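Local structure of phosphoglycerate oxidoreductase (Rhizobium etli, 4HY3) at residues A[65-70]-A[88-93]; A[271-276]-A[290-295]. The protein probably reduces hydroxypyruvate or glyoxylate with a nicotinamide cofactor, as a member of the D-isomer-specific 2-hydroxyacid dehydrogenase family. One frame throughout, in Å; residues are numbered along the deposited sequence.

Interaction 1: residues A[65-70]-A[88-93]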
loop_
_atom_site.group_PDB
_atom_site.type_symbol
_atom_site.label_atom_id
_atom_site.label_comp_id
_atom_site.label_asym_id
_atom_site.label_seq_id
_atom_site.Cartn_x
_atom_site.Cartn_y
_atom_site.Cartn_z
ATOM N N ASN A 65 -46.302 10.454 13.108
ATOM C CA ASN A 65 -47.546 10.055 12.450
ATOM C C ASN A 65 -47.381 9.492 11.014
ATOM O O ASN A 65 -47.938 10.032 10.065
ATOM C CB ASN A 65 -48.532 11.235 12.482
ATOM C CG ASN A 65 -49.880 10.912 11.837
ATOM O OD1 ASN A 65 -50.451 11.737 11.095
ATOM N ND2 ASN A 65 -50.398 9.705 12.111
ATOM N N ILE A 66 -46.630 8.402 10.850
ATOM C CA ILE A 66 -46.478 7.802 9.516
ATOM C C ILE A 66 -47.824 7.279 9.074
ATOM O O ILE A 66 -48.223 7.452 7.907
ATOM C CB ILE A 66 -45.430 6.650 9.437
ATOM C CG1 ILE A 66 -44.004 7.176 9.461
ATOM C CG2 ILE A 66 -45.549 5.886 8.131
ATOM C CD1 ILE A 66 -43.777 8.430 8.657
ATOM N N ALA A 67 -48.531 6.654 10.014
ATOM C CA ALA A 67 -49.813 6.038 9.708
ATOM C C ALA A 67 -50.754 7.047 9.075
ATOM O O ALA A 67 -51.664 6.672 8.347
ATOM C CB ALA A 67 -50.417 5.441 10.964
ATOM N N GLY A 68 -50.492 8.333 9.336
ATOM C CA GLY A 68 -51.359 9.421 8.911
ATOM C C GLY A 68 -51.317 9.700 7.432
ATOM O O GLY A 68 -52.209 10.355 6.900
ATOM N N LEU A 69 -50.275 9.223 6.763
ATOM C CA LEU A 69 -50.069 9.484 5.331
ATOM C C LEU A 69 -51.200 8.981 4.440
ATOM O O LEU A 69 -52.073 8.213 4.867
ATOM C CB LEU A 69 -48.763 8.798 4.893
ATOM C CG LEU A 69 -47.433 9.552 4.787
ATOM C CD1 LEU A 69 -47.515 10.966 5.322
ATOM C CD2 LEU A 69 -46.312 8.768 5.452
ATOM N N GLY A 70 -51.169 9.382 3.174
ATOM C CA GLY A 70 -52.076 8.785 2.181
ATOM C C GLY A 70 -52.076 7.261 2.245
ATOM O O GLY A 70 -51.026 6.623 2.261
ATOM N N ALA A 88 -47.235 -2.805 13.323
ATOM C CA ALA A 88 -47.800 -3.831 12.442
ATOM C C ALA A 88 -48.902 -3.373 11.473
ATOM O O ALA A 88 -48.882 -3.747 10.304
ATOM C CB ALA A 88 -48.293 -5.015 13.262
ATOM N N GLU A 89 -49.868 -2.588 11.942
ATOM C CA GLU A 89 -51.055 -2.287 11.116
ATOM C C GLU A 89 -50.671 -1.326 10.005
ATOM O O GLU A 89 -51.157 -1.421 8.864
ATOM C CB GLU A 89 -52.212 -1.708 11.955
ATOM C CG GLU A 89 -52.772 -2.645 13.025
ATOM C CD GLU A 89 -51.785 -2.961 14.172
ATOM O OE1 GLU A 89 -50.749 -2.263 14.343
ATOM O OE2 GLU A 89 -52.041 -3.936 14.916
ATOM N N THR A 90 -49.794 -0.389 10.353
ATOM C CA THR A 90 -49.379 0.622 9.403
ATOM C C THR A 90 -48.390 -0.041 8.452
ATOM O O THR A 90 -48.530 0.068 7.235
ATOM C CB THR A 90 -48.944 1.956 10.079
ATOM O OG1 THR A 90 -47.833 2.522 9.390
ATOM C CG2 THR A 90 -48.579 1.774 11.539
ATOM N N LEU A 91 -47.456 -0.804 9.004
ATOM C CA LEU A 91 -46.602 -1.675 8.196
ATOM C C LEU A 91 -47.293 -2.680 7.266
ATOM O O LEU A 91 -46.743 -3.048 6.223
ATOM C CB LEU A 91 -45.705 -2.452 9.101
ATOM C CG LEU A 91 -44.486 -3.029 8.445
ATOM C CD1 LEU A 91 -43.683 -1.901 7.829
ATOM C CD2 LEU A 91 -43.735 -3.700 9.582
ATOM N N ALA A 92 -48.477 -3.144 7.656
ATOM C CA ALA A 92 -49.248 -4.088 6.858
ATOM C C ALA A 92 -49.827 -3.322 5.714
ATOM O O ALA A 92 -50.272 -3.915 4.729
ATOM C CB ALA A 92 -50.352 -4.733 7.686
ATOM N N ARG A 93 -49.810 -1.996 5.836
ATOM C CA ARG A 93 -50.335 -1.142 4.778
ATOM C C ARG A 93 -49.321 -0.844 3.675
ATOM O O ARG A 93 -49.671 -0.238 2.646
ATOM C CB ARG A 93 -50.910 0.152 5.359
ATOM C CG ARG A 93 -52.242 -0.043 6.072
ATOM C CD ARG A 93 -53.134 1.174 5.945
ATOM N NE ARG A 93 -52.873 2.140 7.005
ATOM C CZ ARG A 93 -53.027 3.460 6.877
ATOM N NH1 ARG A 93 -53.438 3.995 5.721
ATOM N NH2 ARG A 93 -52.768 4.252 7.914
#

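Interaction 2: residues A[271-276]-A[290-295]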
loop_
_atom_site.group_PDB
_atom_site.type_symbol
_atom_site.label_atom_id
_atom_site.label_comp_id
_atom_site.label_asym_id
_atom_site.label_seq_id
_atom_site.Cartn_x
_atom_site.Cartn_y
_atom_site.Cartn_z
ATOM N N VAL A 271 -14.132 3.361 31.030
ATOM C CA VAL A 271 -12.933 3.630 31.855
ATOM C C VAL A 271 -13.360 4.249 33.158
ATOM O O VAL A 271 -14.436 4.842 33.217
ATOM C CB VAL A 271 -11.932 4.647 31.208
ATOM C CG1 VAL A 271 -11.362 4.119 29.895
ATOM C CG2 VAL A 271 -12.533 6.060 31.078
ATOM N N ASP A 272 -12.518 4.146 34.185
ATOM C CA ASP A 272 -12.755 4.937 35.378
ATOM C C ASP A 272 -12.056 6.264 35.244
ATOM O O ASP A 272 -10.830 6.331 35.240
ATOM C CB ASP A 272 -12.356 4.240 36.673
ATOM C CG ASP A 272 -12.802 5.034 37.889
ATOM O OD1 ASP A 272 -13.813 4.642 38.514
ATOM O OD2 ASP A 272 -12.183 6.088 38.177
ATOM N N PHE A 273 -12.835 7.329 35.141
ATOM C CA PHE A 273 -12.223 8.589 34.781
ATOM C C PHE A 273 -11.181 9.024 35.795
ATOM O O PHE A 273 -10.035 9.316 35.431
ATOM C CB PHE A 273 -13.248 9.686 34.490
ATOM C CG PHE A 273 -12.914 10.474 33.264
ATOM C CD1 PHE A 273 -13.434 10.107 32.030
ATOM C CD2 PHE A 273 -12.015 11.532 33.322
ATOM C CE1 PHE A 273 -13.091 10.807 30.883
ATOM C CE2 PHE A 273 -11.672 12.241 32.183
ATOM C CZ PHE A 273 -12.207 11.874 30.963
ATOM N N ASP A 274 -11.567 9.020 37.072
ATOM C CA ASP A 274 -10.672 9.451 38.148
ATOM C C ASP A 274 -9.505 8.477 38.278
ATOM O O ASP A 274 -8.415 8.873 38.676
ATOM C CB ASP A 274 -11.407 9.607 39.489
ATOM C CG ASP A 274 -12.903 9.893 39.324
ATOM O OD1 ASP A 274 -13.327 11.046 39.573
ATOM O OD2 ASP A 274 -13.649 8.955 38.951
ATOM N N ALA A 275 -9.724 7.209 37.934
ATOM C CA ALA A 275 -8.604 6.270 37.811
ATOM C C ALA A 275 -7.650 6.742 36.727
ATOM O O ALA A 275 -6.440 6.751 36.943
ATOM C CB ALA A 275 -9.080 4.854 37.528
ATOM N N LEU A 276 -8.198 7.162 35.579
ATOM C CA LEU A 276 -7.390 7.706 34.469
ATOM C C LEU A 276 -6.665 9.020 34.812
ATOM O O LEU A 276 -5.457 9.138 34.612
ATOM C CB LEU A 276 -8.223 7.846 33.186
ATOM C CG LEU A 276 -7.631 8.719 32.063
ATOM C CD1 LEU A 276 -6.580 8.010 31.215
ATOM C CD2 LEU A 276 -8.744 9.299 31.216
ATOM N N ASP A 290 -11.929 12.448 23.729
ATOM C CA ASP A 290 -12.967 13.271 23.114
ATOM C C ASP A 290 -14.293 13.070 23.801
ATOM O O ASP A 290 -15.254 13.774 23.530
ATOM C CB ASP A 290 -13.127 12.970 21.614
ATOM C CG ASP A 290 -13.966 14.031 20.897
ATOM O OD1 ASP A 290 -13.583 15.235 20.872
ATOM O OD2 ASP A 290 -15.029 13.662 20.378
ATOM N N VAL A 291 -14.355 12.102 24.694
ATOM C CA VAL A 291 -15.604 11.829 25.379
ATOM C C VAL A 291 -15.375 11.891 26.890
ATOM O O VAL A 291 -14.253 11.712 27.361
ATOM C CB VAL A 291 -16.217 10.498 24.881
ATOM C CG1 VAL A 291 -15.357 9.318 25.323
ATOM C CG2 VAL A 291 -17.678 10.345 25.328
ATOM N N TYR A 292 -16.425 12.201 27.639
ATOM C CA TYR A 292 -16.299 12.487 29.071
ATOM C C TYR A 292 -17.471 11.896 29.842
ATOM O O TYR A 292 -18.528 11.667 29.253
ATOM C CB TYR A 292 -16.184 13.995 29.300
ATOM C CG TYR A 292 -14.912 14.503 28.732
ATOM C CD1 TYR A 292 -13.757 14.512 29.485
ATOM C CD2 TYR A 292 -14.839 14.919 27.412
ATOM C CE1 TYR A 292 -12.555 14.946 28.946
ATOM C CE2 TYR A 292 -13.648 15.344 26.864
ATOM C CZ TYR A 292 -12.516 15.346 27.638
ATOM O OH TYR A 292 -11.344 15.768 27.102
ATOM N N PRO A 293 -17.293 11.645 31.155
ATOM C CA PRO A 293 -18.339 10.963 31.920
ATOM C C PRO A 293 -19.632 11.760 31.962
ATOM O O PRO A 293 -20.702 11.176 32.138
ATOM C CB PRO A 293 -17.743 10.843 33.322
ATOM C CG PRO A 293 -16.756 11.958 33.412
ATOM C CD PRO A 293 -16.206 12.141 32.023
ATOM N N GLU A 294 -19.535 13.077 31.787
ATOM C CA GLU A 294 -20.716 13.935 31.683
ATOM C C GLU A 294 -20.519 15.062 30.638
ATOM O O GLU A 294 -19.447 15.687 30.568
ATOM C CB GLU A 294 -21.075 14.493 33.054
ATOM C CG GLU A 294 -22.462 15.098 33.129
ATOM C CD GLU A 294 -22.607 16.035 34.313
ATOM O OE1 GLU A 294 -21.829 15.899 35.288
ATOM O OE2 GLU A 294 -23.500 16.910 34.261
ATOM N N GLU A 295 -21.545 15.304 29.818
ATOM C CA GLU A 295 -21.401 16.219 28.685
ATOM C C GLU A 295 -22.597 17.103 28.508
ATOM O O GLU A 295 -23.653 16.617 28.117
ATOM C CB GLU A 295 -21.154 15.461 27.390
ATOM C CG GLU A 295 -19.843 14.700 27.374
ATOM C CD GLU A 295 -19.811 13.655 26.299
ATOM O OE1 GLU A 295 -20.880 13.420 25.685
ATOM O OE2 GLU A 295 -18.727 13.075 26.073
#

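Interaction 1: residues A[65-70]-A[88-93]
Ala-67 meets both Thr-90 and Arg-93, touching the first with its methyl group and the second with its backbone carbonyl. The Ala-67 CB lies 3.9 Å from Thr-90 CB and 4.1 Å from Thr-90 CG2, so the branch point and the methyl arm of the threonine both pack alongside it. Thr-90 OG1 lies 4.0 Å from Ala-67 CA, and Ile-66 CG2 is a little farther from it; toward this segment the hydroxyl makes van der Waals contact. The polar link is a weak one: Arg-93 NH2 donates to Ala-67 O over 2.7 Å, with the N-H...O angle bent to 129°. The carbonyl oxygen sits at the edge of the guanidinium, near its plane. Arg-93 gets there by a kinked path: CG stands beside its own backbone N (chi1 -74°), and bends at chi2 and chi3 bring the guanidinium to Ala-67 O. Its other terminal nitrogen, NH1, forms a salt bridge with Asp-71, just beyond residue 70, and this second grip probably does more than the weak bond to fix the guanidinium. Within 65-70, Leu-69 N bonds to Ile-66 O at 2.9 Å, holding the turn that presents Ala-67. Ile-66 packs on Pro-84, Leu-86 and Leu-74; Leu-69 and Arg-93 also touch Leu-74. This is plain loop-to-helix packing in the domain of the mixed sheet, probably the substrate-binding domain as in relatives. It joins the loop after strand 57-60 to helix 88-91, beside helix 73-76, while Leu-91 packs onto helix 115-118.

Interaction 2: residues A[271-276]-A[290-295]
The Phe-273 ring projects from the first turn of helix 273-281 onto the loop 290-295, in the Rossmann-type NAD-binding domain. The helix is the crossover of a beta-alpha-beta unit joining parallel strands 261-264 and 286-289, and the loop leaves the second of these strands. Asp-290, at its start, accepts backbone N-H groups of Arg-315 and Ala-316 through its carboxylate. Val-291 comes next; its carbonyl oxygen is hydrogen-bonded by Ser-289 OG and merely touches the edge of the phenylalanine ring, 3.8 Å from Phe-273 CE1. Tyr-292 follows, and its ring meets that of Phe-273 rim to rim, planes inclined at 38° and centroids 5.5 Å apart. Tyr-292 CD1 comes to 3.4 Å from Phe-273 CZ, with chi1 -66° setting CG beside the backbone N and chi2 -88° turning the ring. This ring also packs against Phe-156 and Trp-163 of a neighbouring subunit. The Tyr-292 backbone N is held by Glu-295 OE2 at 2.9 Å, which closes the loop on itself. Pro-293 then lays its CD over one face of Phe-273 in a CH-pi contact, 3.8 Å from the ring centroid, while Leu-276 CD2 rests on the opposite face, offset toward the rim. At the helix start, Asp-272 is the N-cap, its OD2 accepting from Ala-275 N at 2.7 Å on the anti side of the carboxylate.

How the interactions relate
From the N terminus, the chain first lays down five strands of the mixed sheet, whose last strand, 347-348, returns from the C-terminal end. Interaction 1 closes a short loop there, bringing the segment after edge strand 57-60 against helix 88-91; helix 73-76 and strand 77-82 lie in between. The chain then passes through helix 131-147 into the parallel seven-stranded sheet. Interaction 2 closes a second loop late in that domain, from the start of helix 273-281 to the segment after strand 286-289. The two loops are in series, neither nesting nor crossing, with about 28 Å between their nearest atoms. Each joins elements flanking its own sheet, and interaction 2 alone also reaches a second subunit.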